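Local coordinates for protein C-glycoside 3-oxidase (Microbacterium trichothecenolyticum, PDB 7DVE) that oxidises the C3 hydroxyl of the sugar in C-glycosides such as isoorientin and mangiferin, using bound FAD and passing the electrons to oxygen to give hydrogen peroxide, at residues A[22-27]-A[474-479]; A[139-144]-A[494-499]; A[151-156]-A[500-505]. One frame throughout, in Å; residues are numbered along the deposited sequence.

In the fold
From the N terminus, helix 19-31 comes first and waits 447 residues for its partner, the end of strand 473-475, in contact 1. Helices 142-145 and 149-161 follow within that long excursion, yet their partners, 494-499 and 500-505, lie beyond it, so contacts 2 and 3 both cross contact 1 and also cross each other. The late helix 490-510 gathers these distant pieces: it offers successive turns to contacts 2 and 3, and it touches Thr23, Tyr24 and Phe474 as well. Helix 19-31 and the edge strand 473-475 of the parallel sheet, the middle helices and the C-terminal helix 490-510 are thereby joined.

Contact 1: residues A[22-27]-A[474-479]; sequences ATYARI and FVAGNG. With FAD (flavin-adenine dinucleotide), chain C.
CE1 of the Tyr24 ring lies 3.5 Å from CB of Ala476, which comes at the ring obliquely, and CD1 of Tyr24 is 4.1 Å from the same methyl. Farther out, OH of Tyr24 reaches the strand, 4.1 Å from CB of Phe474 and 3.7 Å from the carbonyl O of Val475, a distance too long to bind; this buried hydroxyl has no hydrogen-bonding partner in the model. The two aromatic side chains cross at about a right angle. With CG anti to the carbonyl carbon (chi1 -85°), the tyrosine ring is carried off helix 19-31 toward the strand.

A second shell surrounds these groups. Helix 490-510 touches both segments, Ala501 meeting Tyr24 and Ile504 meeting Phe474, while the backbone of Phe474 is hydrogen-bonded to Val268 and Val270 in the neighbouring strand. An alanine in place of Tyr24 would remove the ring that fills the space between helix and strand, and would probably leave a gap beside the methyl of Ala476.

Past Ala476 the chain turns to the cofactor. CA of Gly477 comes within 3.5 Å of FAD O2P, where a side chain would collide with the phosphate oxygen, and its backbone angles also call for glycine. ND2 of Asn478 then donates to the ribityl hydroxyl O3' of FAD at 2.8 Å, with an N-H...O angle of 157°. Helix 19-31 follows strand 12-15 and a glycine-rich turn (Gly16, Gly18, Gly21) consistent with the Rossmann-type dinucleotide fingerprint, and strand 473-475 edges the same five-stranded parallel sheet: this is the FAD-binding fold of the GMC oxidoreductases.

Contact 2: residues A[139-144]-A[494-499]; sequences ERIGFL and VALAVR
Leu496 overlaps two side chains with one methyl, its CD2 lying 3.6 Å from CD1 of Leu144 and 4.0 Å from CD1 of Ile141. The isoleucine comes at it end-on, tip to tip, whereas the chain of Leu144 runs obliquely across. A first torsion of -50°, which sets CG beside the backbone N, sends the branched end of Leu496 toward segment 139-144, although its CB does not point straight there. Ile141, at the N-cap position of helix 142-145, also lays its CG2 over one face of the Phe143 ring, 3.5 Å above the plane and offset toward the rim.

The other branch of Leu144 serves a different neighbour: its CD2 sits at the edge of the Arg499 guanidinium, near the plane, 3.4 Å from NH1. Arg499 reaches there on a chain extended from CG to NE, and its charge is met outside the two segments, by Asp464 at NH2 and Glu149 at NH1.

No hydrogen bond links the segments directly. Segment 139-144 thus rests on helix 490-510 mainly through aliphatic contact, with one methyl against the guanidinium and the two carboxylates probably offsetting the arginine's charge at the margin; shape, more than polar pairing, appears to fix how the segments fit.

Contact 3: residues A[151-156]-A[500-505]; sequences DELLSE and GARHIA
The guanidinium of Arg502 takes Glu152 at its edge, while CG of Glu156, 3.6 Å from NH2 of Arg502, and CD2 of Leu153, 3.8 Å from NH1 of Arg502, approach obliquely. NH1 of Arg502 donates to OE2 of Glu152 at 2.8 Å in a salt bridge with an N-H...O angle of 143°. OE2 lies near the guanidinium plane, yet NH1 meets it from above the plane of the Glu152 carboxylate, and the two planes stand 83° apart. The carboxylate of Glu156 is turned only 22° from the guanidinium, but its OE2 makes just a long ion pair with NH2.

Glu152, Glu156 and Arg502 thus form a salt-bridge network between helices 149-161 and 490-510, whose short segments run nearly perpendicular with axes 13.1 Å apart. Long side chains span that separation: Arg502 is extended from CG to NE, and Glu152 has its CG anti to the backbone N, whereas Glu156 is bent at its second torsion.

A water adds a second path between Glu156 and Arg502, donating to OE2 of Glu156 at 2.6 Å and accepting from NE of Arg502 at 2.9 Å. OE1 of Glu156 forms a salt bridge with Arg159, so the carboxylate's charge is probably divided between Arg159 and Arg502.

Contact 1: residues A[22-27]-A[474-479]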
loop_
_atom_site.group_PDB
_atom_site.type_symbol
_atom_site.label_atom_id
_atom_site.label_comp_id
_atom_site.label_asym_id
_atom_site.label_seq_id
_atom_site.Cartn_x
_atom_site.Cartn_y
_atom_site.Cartn_z
ATOM N N ALA A 22 6.892 -5.203 7.905
ATOM C CA ALA A 22 7.697 -6.338 7.466
ATOM C C ALA A 22 9.057 -5.886 6.952
ATOM O O ALA A 22 10.054 -6.581 7.155
ATOM C CB ALA A 22 6.969 -7.151 6.390
ATOM N N THR A 23 9.124 -4.734 6.273
ATOM C CA THR A 23 10.420 -4.281 5.785
ATOM C C THR A 23 11.366 -4.046 6.950
ATOM O O THR A 23 12.534 -4.463 6.916
ATOM C CB THR A 23 10.276 -3.011 4.949
ATOM O OG1 THR A 23 9.623 -3.328 3.721
ATOM C CG2 THR A 23 11.658 -2.428 4.630
ATOM N N TYR A 24 10.874 -3.372 7.996
ATOM C CA TYR A 24 11.723 -3.185 9.173
ATOM C C TYR A 24 12.182 -4.527 9.737
ATOM O O TYR A 24 13.368 -4.713 10.053
ATOM C CB TYR A 24 10.995 -2.374 10.239
ATOM C CG TYR A 24 11.108 -0.888 10.029
ATOM C CD1 TYR A 24 10.269 -0.230 9.132
ATOM C CD2 TYR A 24 12.054 -0.142 10.709
ATOM C CE1 TYR A 24 10.364 1.136 8.931
ATOM C CE2 TYR A 24 12.156 1.232 10.519
ATOM C CZ TYR A 24 11.314 1.854 9.625
ATOM O OH TYR A 24 11.406 3.201 9.433
ATOM N N ALA A 25 11.256 -5.482 9.858
ATOM C CA ALA A 25 11.619 -6.792 10.403
ATOM C C ALA A 25 12.700 -7.464 9.563
ATOM O O ALA A 25 13.694 -7.973 10.098
ATOM C CB ALA A 25 10.390 -7.697 10.500
ATOM N N ARG A 26 12.540 -7.459 8.240
ATOM C CA ARG A 26 13.502 -8.170 7.404
ATOM C C ARG A 26 14.860 -7.477 7.392
ATOM O O ARG A 26 15.907 -8.145 7.447
ATOM C CB ARG A 26 12.979 -8.329 5.982
ATOM C CG ARG A 26 13.656 -9.518 5.259
ATOM C CD ARG A 26 14.498 -9.031 4.107
ATOM N NE ARG A 26 15.023 -10.081 3.248
ATOM C CZ ARG A 26 14.333 -10.671 2.283
ATOM N NH1 ARG A 26 13.027 -10.513 2.172
ATOM N NH2 ARG A 26 14.967 -11.452 1.417
ATOM N N ILE A 27 14.879 -6.141 7.321
ATOM C CA ILE A 27 16.171 -5.472 7.267
ATOM C C ILE A 27 16.898 -5.614 8.584
ATOM O O ILE A 27 18.128 -5.707 8.607
ATOM C CB ILE A 27 16.041 -3.995 6.867
ATOM C CG1 ILE A 27 15.395 -3.884 5.492
ATOM C CG2 ILE A 27 17.435 -3.328 6.866
ATOM C CD1 ILE A 27 16.387 -4.202 4.370
ATOM N N PHE A 474 9.559 5.683 15.196
ATOM C CA PHE A 474 9.679 5.663 13.745
ATOM C C PHE A 474 8.312 5.437 13.134
ATOM O O PHE A 474 7.444 4.808 13.741
ATOM C CB PHE A 474 10.665 4.561 13.264
ATOM C CG PHE A 474 12.093 4.819 13.665
ATOM C CD1 PHE A 474 12.533 4.510 14.946
ATOM C CD2 PHE A 474 12.996 5.377 12.765
ATOM C CE1 PHE A 474 13.846 4.759 15.325
ATOM C CE2 PHE A 474 14.301 5.622 13.137
ATOM C CZ PHE A 474 14.725 5.318 14.421
ATOM N N VAL A 475 8.131 5.934 11.917
ATOM C CA VAL A 475 6.893 5.727 11.176
ATOM C C VAL A 475 7.240 5.114 9.824
ATOM O O VAL A 475 8.364 5.222 9.334
ATOM C CB VAL A 475 6.088 7.037 11.015
ATOM C CG1 VAL A 475 5.503 7.457 12.367
ATOM C CG2 VAL A 475 6.973 8.146 10.454
ATOM N N ALA A 476 6.261 4.452 9.222
ATOM C CA ALA A 476 6.520 3.649 8.037
ATOM C C ALA A 476 5.231 3.473 7.261
ATOM O O ALA A 476 4.186 3.221 7.853
ATOM C CB ALA A 476 7.085 2.275 8.413
ATOM N N GLY A 477 5.322 3.592 5.943
ATOM C CA GLY A 477 4.284 3.277 5.000
ATOM C C GLY A 477 4.075 4.418 4.043
ATOM O O GLY A 477 4.864 5.366 3.985
ATOM N N ASN A 478 2.972 4.331 3.292
ATOM C CA ASN A 478 2.610 5.365 2.336
ATOM C C ASN A 478 2.454 6.723 3.013
ATOM O O ASN A 478 2.695 7.753 2.381
ATOM C CB ASN A 478 1.322 4.957 1.623
ATOM C CG ASN A 478 1.384 3.514 1.117
ATOM O OD1 ASN A 478 2.447 3.026 0.737
ATOM N ND2 ASN A 478 0.262 2.824 1.145
ATOM N N GLY A 479 2.058 6.743 4.293
ATOM C CA GLY A 479 1.950 7.985 5.047
ATOM C C GLY A 479 3.235 8.792 5.126
ATOM O O GLY A 479 3.182 9.984 5.437
HETATM P PA FAD C . -1.083 -1.949 5.627
HETATM O O1A FAD C . -2.440 -1.415 5.894
HETATM O O2A FAD C . -0.853 -2.737 4.393
HETATM O O5B FAD C . -0.767 -2.801 6.960
HETATM C C5B FAD C . -0.869 -2.162 8.235
HETATM C C4B FAD C . -1.189 -3.183 9.296
HETATM O O4B FAD C . -1.198 -2.446 10.554
HETATM C C3B FAD C . -2.621 -3.730 9.126
HETATM O O3B FAD C . -2.555 -5.170 9.125
HETATM C C2B FAD C . -3.298 -3.217 10.406
HETATM O O2B FAD C . -4.240 -4.159 10.926
HETATM C C1B FAD C . -2.140 -3.115 11.378
HETATM N N9A FAD C . -2.486 -2.210 12.534
HETATM C C8A FAD C . -2.975 -0.975 12.338
HETATM N N7A FAD C . -3.177 -0.405 13.532
HETATM C C5A FAD C . -2.824 -1.281 14.475
HETATM C C6A FAD C . -2.821 -1.186 15.812
HETATM N N6A FAD C . -3.254 -0.034 16.322
HETATM N N1A FAD C . -2.404 -2.191 16.606
HETATM C C2A FAD C . -1.963 -3.367 15.996
HETATM N N3A FAD C . -1.961 -3.441 14.590
HETATM C C4A FAD C . -2.391 -2.398 13.860
HETATM N N1 FAD C . -0.676 -0.834 -3.663
HETATM C C2 FAD C . 0.288 -0.732 -4.650
HETATM O O2 FAD C . 1.329 -0.146 -4.377
HETATM N N3 FAD C . 0.057 -1.275 -5.925
HETATM C C4 FAD C . -1.143 -1.973 -6.187
HETATM O O4 FAD C . -1.325 -2.467 -7.305
HETATM C C4X FAD C . -2.101 -2.066 -5.183
HETATM N N5 FAD C . -3.298 -2.671 -5.383
HETATM C C5X FAD C . -4.145 -2.859 -4.331
HETATM C C6 FAD C . -5.329 -3.607 -4.481
HETATM C C7 FAD C . -6.182 -3.863 -3.414
HETATM C C7M FAD C . -7.472 -4.699 -3.612
HETATM C C8 FAD C . -5.863 -3.357 -2.152
HETATM C C8M FAD C . -6.801 -3.630 -0.961
HETATM C C9 FAD C . -4.692 -2.603 -1.991
HETATM C C9A FAD C . -3.831 -2.342 -3.073
HETATM N N10 FAD C . -2.710 -1.600 -2.926
HETATM C C10 FAD C . -1.841 -1.495 -3.934
HETATM C "C1'" FAD C . -2.364 -0.898 -1.658
HETATM C "C2'" FAD C . -1.381 -1.643 -0.745
HETATM O "O2'" FAD C . -2.033 -2.822 -0.245
HETATM C "C3'" FAD C . -0.892 -0.707 0.410
HETATM O "O3'" FAD C . -0.215 0.432 -0.140
HETATM C "C4'" FAD C . 0.124 -1.414 1.308
HETATM O "O4'" FAD C . -0.456 -2.593 1.845
HETATM C "C5'" FAD C . 0.549 -0.487 2.479
HETATM O "O5'" FAD C . 1.330 -1.221 3.442
HETATM P P FAD C . 1.470 -0.794 4.997
HETATM O O1P FAD C . 2.128 -1.852 5.811
HETATM O O2P FAD C . 2.049 0.566 4.972
HETATM O O3P FAD C . -0.009 -0.754 5.652
#

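Contact 2: residues A[139-144]-A[494-499]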
loop_
_atom_site.group_PDB
_atom_site.type_symbol
_atom_site.label_atom_id
_atom_site.label_comp_id
_atom_site.label_asym_id
_atom_site.label_seq_id
_atom_site.Cartn_x
_atom_site.Cartn_y
_atom_site.Cartn_z
ATOM N N GLU A 139 7.019 13.371 -8.656
ATOM C CA GLU A 139 6.708 12.440 -7.570
ATOM C C GLU A 139 7.921 12.038 -6.739
ATOM O O GLU A 139 7.734 11.428 -5.679
ATOM C CB GLU A 139 6.083 11.133 -8.071
ATOM C CG GLU A 139 5.249 11.207 -9.319
ATOM C CD GLU A 139 4.819 9.818 -9.767
ATOM O OE1 GLU A 139 5.633 9.118 -10.407
ATOM O OE2 GLU A 139 3.686 9.405 -9.462
ATOM N N ARG A 140 9.140 12.291 -7.207
ATOM C CA ARG A 140 10.326 11.755 -6.561
ATOM C C ARG A 140 10.757 12.653 -5.419
ATOM O O ARG A 140 10.744 13.884 -5.539
ATOM C CB ARG A 140 11.468 11.600 -7.570
ATOM C CG ARG A 140 11.161 10.560 -8.654
ATOM C CD ARG A 140 12.288 10.411 -9.659
ATOM N NE ARG A 140 13.519 9.890 -9.082
ATOM C CZ ARG A 140 13.904 8.618 -9.116
ATOM N NH1 ARG A 140 13.107 7.665 -9.568
ATOM N NH2 ARG A 140 15.128 8.295 -8.696
ATOM N N ILE A 141 11.149 12.037 -4.308
ATOM C CA ILE A 141 11.618 12.831 -3.177
ATOM C C ILE A 141 13.011 13.369 -3.524
ATOM O O ILE A 141 13.984 12.617 -3.651
ATOM C CB ILE A 141 11.607 12.024 -1.876
ATOM C CG1 ILE A 141 10.162 11.620 -1.545
ATOM C CG2 ILE A 141 12.145 12.860 -0.754
ATOM C CD1 ILE A 141 10.013 10.369 -0.705
ATOM N N GLY A 142 13.102 14.686 -3.688
ATOM C CA GLY A 142 14.287 15.273 -4.284
ATOM C C GLY A 142 15.517 15.185 -3.404
ATOM O O GLY A 142 16.622 14.929 -3.897
ATOM N N PHE A 143 15.365 15.421 -2.097
ATOM C CA PHE A 143 16.550 15.356 -1.249
ATOM C C PHE A 143 17.086 13.938 -1.137
ATOM O O PHE A 143 18.259 13.761 -0.800
ATOM C CB PHE A 143 16.294 15.951 0.141
ATOM C CG PHE A 143 15.081 15.411 0.858
ATOM C CD1 PHE A 143 15.149 14.230 1.589
ATOM C CD2 PHE A 143 13.888 16.122 0.850
ATOM C CE1 PHE A 143 14.040 13.751 2.279
ATOM C CE2 PHE A 143 12.767 15.648 1.541
ATOM C CZ PHE A 143 12.842 14.464 2.254
ATOM N N LEU A 144 16.264 12.933 -1.423
ATOM C CA LEU A 144 16.762 11.573 -1.534
ATOM C C LEU A 144 17.304 11.277 -2.920
ATOM O O LEU A 144 18.253 10.504 -3.038
ATOM C CB LEU A 144 15.658 10.570 -1.178
ATOM C CG LEU A 144 15.256 10.594 0.298
ATOM C CD1 LEU A 144 14.283 9.478 0.592
ATOM C CD2 LEU A 144 16.495 10.516 1.213
ATOM N N VAL A 494 8.001 1.122 1.120
ATOM C CA VAL A 494 8.968 0.096 1.512
ATOM C C VAL A 494 10.410 0.618 1.392
ATOM O O VAL A 494 11.244 0.366 2.269
ATOM C CB VAL A 494 8.729 -1.190 0.695
ATOM C CG1 VAL A 494 9.963 -2.117 0.723
ATOM C CG2 VAL A 494 7.486 -1.921 1.234
ATOM N N ALA A 495 10.725 1.365 0.324
ATOM C CA ALA A 495 12.065 1.947 0.176
ATOM C C ALA A 495 12.426 2.873 1.342
ATOM O O ALA A 495 13.548 2.819 1.897
ATOM C CB ALA A 495 12.147 2.705 -1.150
ATOM N N LEU A 496 11.486 3.754 1.727
ATOM C CA LEU A 496 11.754 4.626 2.871
ATOM C C LEU A 496 11.892 3.804 4.147
ATOM O O LEU A 496 12.762 4.088 4.987
ATOM C CB LEU A 496 10.671 5.691 3.004
ATOM C CG LEU A 496 10.383 6.448 1.707
ATOM C CD1 LEU A 496 9.170 7.345 1.868
ATOM C CD2 LEU A 496 11.604 7.259 1.312
ATOM N N ALA A 497 11.106 2.725 4.265
ATOM C CA ALA A 497 11.272 1.804 5.390
ATOM C C ALA A 497 12.671 1.191 5.403
ATOM O O ALA A 497 13.249 0.969 6.476
ATOM C CB ALA A 497 10.203 0.709 5.335
ATOM N N VAL A 498 13.224 0.904 4.218
ATOM C CA VAL A 498 14.576 0.360 4.124
ATOM C C VAL A 498 15.575 1.322 4.747
ATOM O O VAL A 498 16.451 0.926 5.537
ATOM C CB VAL A 498 14.946 0.069 2.659
ATOM C CG1 VAL A 498 16.387 -0.333 2.578
ATOM C CG2 VAL A 498 14.011 -0.988 2.045
ATOM N N ARG A 499 15.476 2.604 4.383
ATOM C CA ARG A 499 16.384 3.578 5.002
ATOM C C ARG A 499 16.188 3.629 6.519
ATOM O O ARG A 499 17.157 3.630 7.288
ATOM C CB ARG A 499 16.213 4.974 4.404
ATOM C CG ARG A 499 17.370 5.874 4.832
ATOM C CD ARG A 499 17.242 7.318 4.426
ATOM N NE ARG A 499 17.963 8.125 5.397
ATOM C CZ ARG A 499 18.550 9.283 5.134
ATOM N NH1 ARG A 499 18.502 9.824 3.929
ATOM N NH2 ARG A 499 19.208 9.908 6.103
#

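Contact 3: residues A[151-156]-A[500-505]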
loop_
_atom_site.group_PDB
_atom_site.type_symbol
_atom_site.label_atom_id
_atom_site.label_comp_id
_atom_site.label_asym_id
_atom_site.label_seq_id
_atom_site.Cartn_x
_atom_site.Cartn_y
_atom_site.Cartn_z
ATOM N N ASP A 151 17.477 5.750 -5.676
ATOM C CA ASP A 151 17.539 4.597 -6.579
ATOM C C ASP A 151 17.991 3.323 -5.857
ATOM O O ASP A 151 17.410 2.248 -6.062
ATOM C CB ASP A 151 18.461 4.909 -7.757
ATOM C CG ASP A 151 17.761 5.729 -8.843
ATOM O OD1 ASP A 151 16.522 5.893 -8.773
ATOM O OD2 ASP A 151 18.446 6.226 -9.759
ATOM N N GLU A 152 19.000 3.430 -4.983
ATOM C CA GLU A 152 19.421 2.270 -4.198
ATOM C C GLU A 152 18.308 1.781 -3.263
ATOM O O GLU A 152 18.098 0.565 -3.119
ATOM C CB GLU A 152 20.704 2.600 -3.426
ATOM C CG GLU A 152 21.016 1.631 -2.294
ATOM C CD GLU A 152 22.135 2.107 -1.394
ATOM O OE1 GLU A 152 23.305 1.992 -1.799
ATOM O OE2 GLU A 152 21.857 2.605 -0.280
ATOM N N LEU A 153 17.556 2.701 -2.642
ATOM C CA LEU A 153 16.447 2.263 -1.794
ATOM C C LEU A 153 15.347 1.585 -2.609
ATOM O O LEU A 153 14.751 0.596 -2.163
ATOM C CB LEU A 153 15.868 3.441 -1.011
ATOM C CG LEU A 153 16.854 4.069 -0.023
ATOM C CD1 LEU A 153 16.162 5.191 0.750
ATOM C CD2 LEU A 153 17.432 3.004 0.905
ATOM N N LEU A 154 15.033 2.112 -3.789
ATOM C CA LEU A 154 13.995 1.478 -4.597
ATOM C C LEU A 154 14.447 0.095 -5.080
ATOM O O LEU A 154 13.644 -0.849 -5.111
ATOM C CB LEU A 154 13.615 2.374 -5.768
ATOM C CG LEU A 154 12.994 3.723 -5.442
ATOM C CD1 LEU A 154 13.232 4.667 -6.596
ATOM C CD2 LEU A 154 11.472 3.604 -5.160
ATOM N N SER A 155 15.727 -0.051 -5.454
ATOM C CA SER A 155 16.253 -1.381 -5.776
ATOM C C SER A 155 16.103 -2.335 -4.598
ATOM O O SER A 155 15.647 -3.472 -4.764
ATOM C CB SER A 155 17.720 -1.299 -6.195
ATOM O OG SER A 155 17.848 -0.647 -7.444
ATOM N N GLU A 156 16.453 -1.878 -3.392
ATOM C CA GLU A 156 16.280 -2.726 -2.218
ATOM C C GLU A 156 14.807 -3.094 -1.988
ATOM O O GLU A 156 14.498 -4.235 -1.631
ATOM C CB GLU A 156 16.883 -2.036 -1.002
ATOM C CG GLU A 156 18.364 -2.292 -0.902
ATOM C CD GLU A 156 18.676 -3.729 -0.553
ATOM O OE1 GLU A 156 18.798 -4.583 -1.476
ATOM O OE2 GLU A 156 18.813 -3.991 0.663
ATOM N N GLY A 500 14.937 3.648 6.969
ATOM C CA GLY A 500 14.693 3.734 8.407
ATOM C C GLY A 500 15.248 2.546 9.178
ATOM O O GLY A 500 15.876 2.708 10.229
ATOM N N ALA A 501 15.011 1.333 8.672
ATOM C CA ALA A 501 15.497 0.129 9.338
ATOM C C ALA A 501 17.017 0.035 9.300
ATOM O O ALA A 501 17.630 -0.437 10.267
ATOM C CB ALA A 501 14.866 -1.112 8.707
ATOM N N ARG A 502 17.646 0.490 8.213
ATOM C CA ARG A 502 19.104 0.573 8.206
ATOM C C ARG A 502 19.600 1.525 9.280
ATOM O O ARG A 502 20.624 1.271 9.925
ATOM C CB ARG A 502 19.599 1.031 6.841
ATOM C CG ARG A 502 19.427 0.035 5.761
ATOM C CD ARG A 502 19.826 0.664 4.460
ATOM N NE ARG A 502 20.197 -0.343 3.477
ATOM C CZ ARG A 502 20.548 -0.065 2.233
ATOM N NH1 ARG A 502 20.600 1.183 1.793
ATOM N NH2 ARG A 502 20.851 -1.062 1.410
ATOM N N HIS A 503 18.894 2.644 9.479
ATOM C CA HIS A 503 19.291 3.569 10.536
ATOM C C HIS A 503 19.188 2.922 11.914
ATOM O O HIS A 503 20.095 3.059 12.747
ATOM C CB HIS A 503 18.456 4.848 10.494
ATOM C CG HIS A 503 18.975 5.905 11.418
ATOM N ND1 HIS A 503 18.325 6.276 12.577
ATOM C CD2 HIS A 503 20.122 6.620 11.388
ATOM C CE1 HIS A 503 19.032 7.195 13.204
ATOM N NE2 HIS A 503 20.130 7.418 12.504
ATOM N N ILE A 504 18.087 2.217 12.174
ATOM C CA ILE A 504 17.944 1.546 13.469
ATOM C C ILE A 504 19.056 0.512 13.662
ATOM O O ILE A 504 19.602 0.370 14.764
ATOM C CB ILE A 504 16.539 0.922 13.607
ATOM C CG1 ILE A 504 15.483 2.016 13.770
ATOM C CG2 ILE A 504 16.467 -0.026 14.795
ATOM C CD1 ILE A 504 14.087 1.474 13.896
ATOM N N ALA A 505 19.421 -0.215 12.593
ATOM C CA ALA A 505 20.539 -1.160 12.684
ATOM C C ALA A 505 21.851 -0.449 13.003
ATOM O O ALA A 505 22.642 -0.935 13.820
ATOM C CB ALA A 505 20.678 -1.956 11.386
HETATM O O HOH W 1 19.343 -3.122 3.021
#